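Local structure of RNA 2',3'-cyclic phosphodiesterase (Deinococcus radiodurans, 5H7E) at residues 107-112 and 122-127. The protein is a LigT-like phosphoesterase of the 2H clan, a superfamily named for its two histidine-containing motifs. Sequence-based numbering, arbitrary orientation.
Sequences NLRAGI and LAFKAH. With SO4 (sulfate ion), chain D.
Arg109 reaches from helix 101-114 to the loop before strand 127-132, and its NH1 donates a hydrogen bond of 2.8 Å to Leu122 O. The chain runs extended from CG to NE. Leu122 O is met edge-on, almost in the guanidinium plane, while NH1 sits tilted 25° from the carbonyl plane. A water in the same guanidinium plane accepts from Arg109 NH2 at 3.0 Å and donates to Leu122 O as its second donor. The loop runs into one of the paired HxT motifs that define 2H phosphoesterases: His127 and Thr129 belong to it (His-Ile-Thr), Thr44 to the other (His-Val-Thr), and both threonine hydroxyls bind the sulfate held between them. Phe124 CB sits over one guanidinium face, toward its rim, 3.9 Å from Arg109 CZ. Phe124 presents its ring edge to the guanidinium, CG lying anti to the backbone N (chi1 -178°), CD1 3.7 Å from Arg109 NH2 and the planes 77° apart; the side chain also packs on Thr102. Arg109 NE bonds Leu45 O, tying helix to strand 42-48. Lys125 O accepts a nearly straight 2.7 Å bond from His127 ND1, which fixes the imidazole's rotation and directs NE2 to sulfate O2 at 3.0 Å.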
ATOM      1  N   ASN A 107      -3.897   1.584  14.081  1.00 23.15           N
ATOM      2  CA  ASN A 107      -3.314   0.747  15.149  1.00 25.10           C
ATOM      3  C   ASN A 107      -1.888   0.348  14.794  1.00 25.55           C
ATOM      4  O   ASN A 107      -1.014   0.296  15.671  1.00 26.70           O
ATOM      5  CB  ASN A 107      -4.128  -0.527  15.362  1.00 23.43           C
ATOM      6  CG  ASN A 107      -5.354  -0.330  16.251  1.00 33.94           C
ATOM      7  OD1 ASN A 107      -5.434  -0.907  17.314  1.00 45.00           O
ATOM      8  ND2 ASN A 107      -6.292   0.464  15.814  1.00 38.91           N
ATOM      9  N   LEU A 108      -1.650   0.041  13.510  1.00 24.49           N
ATOM     10  CA  LEU A 108      -0.310  -0.325  13.069  1.00 19.66           C
ATOM     11  C   LEU A 108       0.654   0.837  13.275  1.00 23.86           C
ATOM     12  O   LEU A 108       1.748   0.679  13.845  1.00 23.96           O
ATOM     13  CB  LEU A 108      -0.423  -0.743  11.590  1.00 21.76           C
ATOM     14  CG  LEU A 108       0.818  -1.230  10.967  1.00 29.69           C
ATOM     15  CD1 LEU A 108       1.197  -2.611  11.605  1.00 28.14           C
ATOM     16  CD2 LEU A 108       0.538  -1.364   9.468  1.00 31.35           C
ATOM     17  N   ARG A 109       0.250   2.028  12.822  1.00 23.65           N
ATOM     18  CA  ARG A 109       1.117   3.198  12.956  1.00 22.05           C
ATOM     19  C   ARG A 109       1.393   3.495  14.416  1.00 25.10           C
ATOM     20  O   ARG A 109       2.525   3.861  14.786  1.00 26.67           O
ATOM     21  CB  ARG A 109       0.466   4.401  12.243  1.00 21.86           C
ATOM     22  CG  ARG A 109       0.461   4.193  10.745  1.00 20.80           C
ATOM     23  CD  ARG A 109      -0.446   5.245  10.107  1.00 21.87           C
ATOM     24  NE  ARG A 109      -0.403   5.125   8.653  1.00 20.68           N
ATOM     25  CZ  ARG A 109      -0.528   6.160   7.818  1.00 19.91           C
ATOM     26  NH1 ARG A 109      -0.754   7.395   8.319  1.00 22.32           N
ATOM     27  NH2 ARG A 109      -0.413   5.933   6.511  1.00 20.44           N
ATOM     28  N   ALA A 110       0.368   3.368  15.269  1.00 25.04           N
ATOM     29  CA  ALA A 110       0.600   3.581  16.684  1.00 26.98           C
ATOM     30  C   ALA A 110       1.554   2.537  17.251  1.00 26.49           C
ATOM     31  O   ALA A 110       2.375   2.860  18.124  1.00 28.64           O
ATOM     32  CB  ALA A 110      -0.730   3.566  17.447  1.00 30.55           C
ATOM     33  N   GLY A 111       1.384   1.271  16.848  1.00 27.71           N
ATOM     34  CA  GLY A 111       2.257   0.229  17.371  1.00 27.16           C
ATOM     35  C   GLY A 111       3.696   0.415  16.933  1.00 25.58           C
ATOM     36  O   GLY A 111       4.621   0.125  17.689  1.00 30.08           O
ATOM     37  N   ILE A 112       3.889   0.853  15.700  1.00 22.04           N
ATOM     38  CA  ILE A 112       5.233   1.062  15.203  1.00 23.95           C
ATOM     39  C   ILE A 112       5.916   2.159  16.013  1.00 26.63           C
ATOM     40  O   ILE A 112       7.070   2.030  16.381  1.00 29.49           O
ATOM     41  CB  ILE A 112       5.232   1.428  13.715  1.00 21.92           C
ATOM     42  CG1 ILE A 112       4.685   0.272  12.890  1.00 20.17           C
ATOM     43  CG2 ILE A 112       6.632   1.764  13.244  1.00 25.01           C
ATOM     44  CD1 ILE A 112       4.404   0.642  11.460  1.00 21.45           C
ATOM     45  N   LEU A 122       2.019  10.030   5.431  1.00 26.59           N
ATOM     46  CA  LEU A 122       1.049  11.124   5.416  1.00 28.22           C
ATOM     47  C   LEU A 122      -0.271  10.623   6.028  1.00 26.29           C
ATOM     48  O   LEU A 122      -0.420   9.440   6.368  1.00 27.54           O
ATOM     49  CB  LEU A 122       0.844  11.643   3.991  1.00 33.87           C
ATOM     50  CG  LEU A 122       2.104  12.120   3.251  1.00 49.29           C
ATOM     51  CD1 LEU A 122       1.768  12.532   1.820  1.00 55.77           C
ATOM     52  CD2 LEU A 122       2.758  13.269   3.995  1.00 42.01           C
ATOM     53  N   ALA A 123      -1.254  11.513   6.172  1.00 27.86           N
ATOM     54  CA  ALA A 123      -2.571  11.096   6.650  1.00 27.85           C
ATOM     55  C   ALA A 123      -3.052   9.906   5.849  1.00 28.03           C
ATOM     56  O   ALA A 123      -2.883   9.867   4.634  1.00 28.08           O
ATOM     57  CB  ALA A 123      -3.572  12.263   6.512  1.00 28.87           C
ATOM     58  N   PHE A 124      -3.613   8.897   6.533  1.00 26.96           N
ATOM     59  CA  PHE A 124      -3.976   7.656   5.851  1.00 21.99           C
ATOM     60  C   PHE A 124      -5.179   7.878   4.945  1.00 21.08           C
ATOM     61  O   PHE A 124      -6.217   8.373   5.392  1.00 25.00           O
ATOM     62  CB  PHE A 124      -4.300   6.545   6.843  1.00 21.57           C
ATOM     63  CG  PHE A 124      -4.636   5.253   6.173  1.00 20.04           C
ATOM     64  CD1 PHE A 124      -3.669   4.566   5.470  1.00 18.20           C
ATOM     65  CD2 PHE A 124      -5.912   4.738   6.247  1.00 21.37           C
ATOM     66  CE1 PHE A 124      -3.952   3.384   4.838  1.00 18.10           C
ATOM     67  CE2 PHE A 124      -6.214   3.533   5.652  1.00 19.49           C
ATOM     68  CZ  PHE A 124      -5.243   2.873   4.903  1.00 19.32           C
ATOM     69  N   LYS A 125      -5.029   7.494   3.683  1.00 21.34           N
ATOM     70  CA  LYS A 125      -6.088   7.580   2.676  1.00 20.52           C
ATOM     71  C   LYS A 125      -5.850   6.357   1.813  1.00 22.06           C
ATOM     72  O   LYS A 125      -4.969   6.392   0.945  1.00 26.26           O
ATOM     73  CB  LYS A 125      -5.981   8.847   1.831  1.00 26.62           C
ATOM     74  CG  LYS A 125      -5.993  10.145   2.605  1.00 39.95           C
ATOM     75  CD  LYS A 125      -7.333  10.495   3.164  1.00 51.57           C
ATOM     76  CE  LYS A 125      -7.193  11.750   4.051  1.00 60.09           C
ATOM     77  NZ  LYS A 125      -6.393  12.816   3.353  1.00 66.18           N
ATOM     78  N   ALA A 126      -6.599   5.287   2.054  1.00 18.91           N
ATOM     79  CA  ALA A 126      -6.280   4.019   1.415  1.00 16.35           C
ATOM     80  C   ALA A 126      -6.425   4.123  -0.098  1.00 17.49           C
ATOM     81  O   ALA A 126      -7.445   4.604  -0.611  1.00 20.00           O
ATOM     82  CB  ALA A 126      -7.225   2.935   1.918  1.00 18.08           C
ATOM     83  N   HIS A 127      -5.406   3.661  -0.814  1.00 16.35           N
ATOM     84  CA  HIS A 127      -5.436   3.761  -2.272  1.00 16.51           C
ATOM     85  C   HIS A 127      -4.459   2.752  -2.844  1.00 18.35           C
ATOM     86  O   HIS A 127      -3.567   2.236  -2.143  1.00 18.23           O
ATOM     87  CB  HIS A 127      -5.024   5.160  -2.760  1.00 16.34           C
ATOM     88  CG  HIS A 127      -3.603   5.507  -2.402  1.00 19.91           C
ATOM     89  ND1 HIS A 127      -3.250   5.928  -1.129  1.00 22.27           N
ATOM     90  CD2 HIS A 127      -2.460   5.505  -3.133  1.00 23.04           C
ATOM     91  CE1 HIS A 127      -1.942   6.179  -1.104  1.00 24.61           C
ATOM     92  NE2 HIS A 127      -1.440   5.934  -2.304  1.00 23.17           N
TER
HETATM   93  S   SO4 D 303       2.106   4.486  -2.265  1.00 35.13           S
HETATM   94  O1  SO4 D 303       3.520   4.722  -2.086  1.00 42.33           O
HETATM   95  O2  SO4 D 303       1.501   5.751  -2.723  1.00 37.17           O
HETATM   96  O3  SO4 D 303       2.025   3.387  -3.217  1.00 41.24           O
HETATM   97  O4  SO4 D 303       1.466   4.115  -1.053  1.00 41.38           O
HETATM   98  O   HOH W   1      -0.660   7.395   3.949  1.00 41.80           O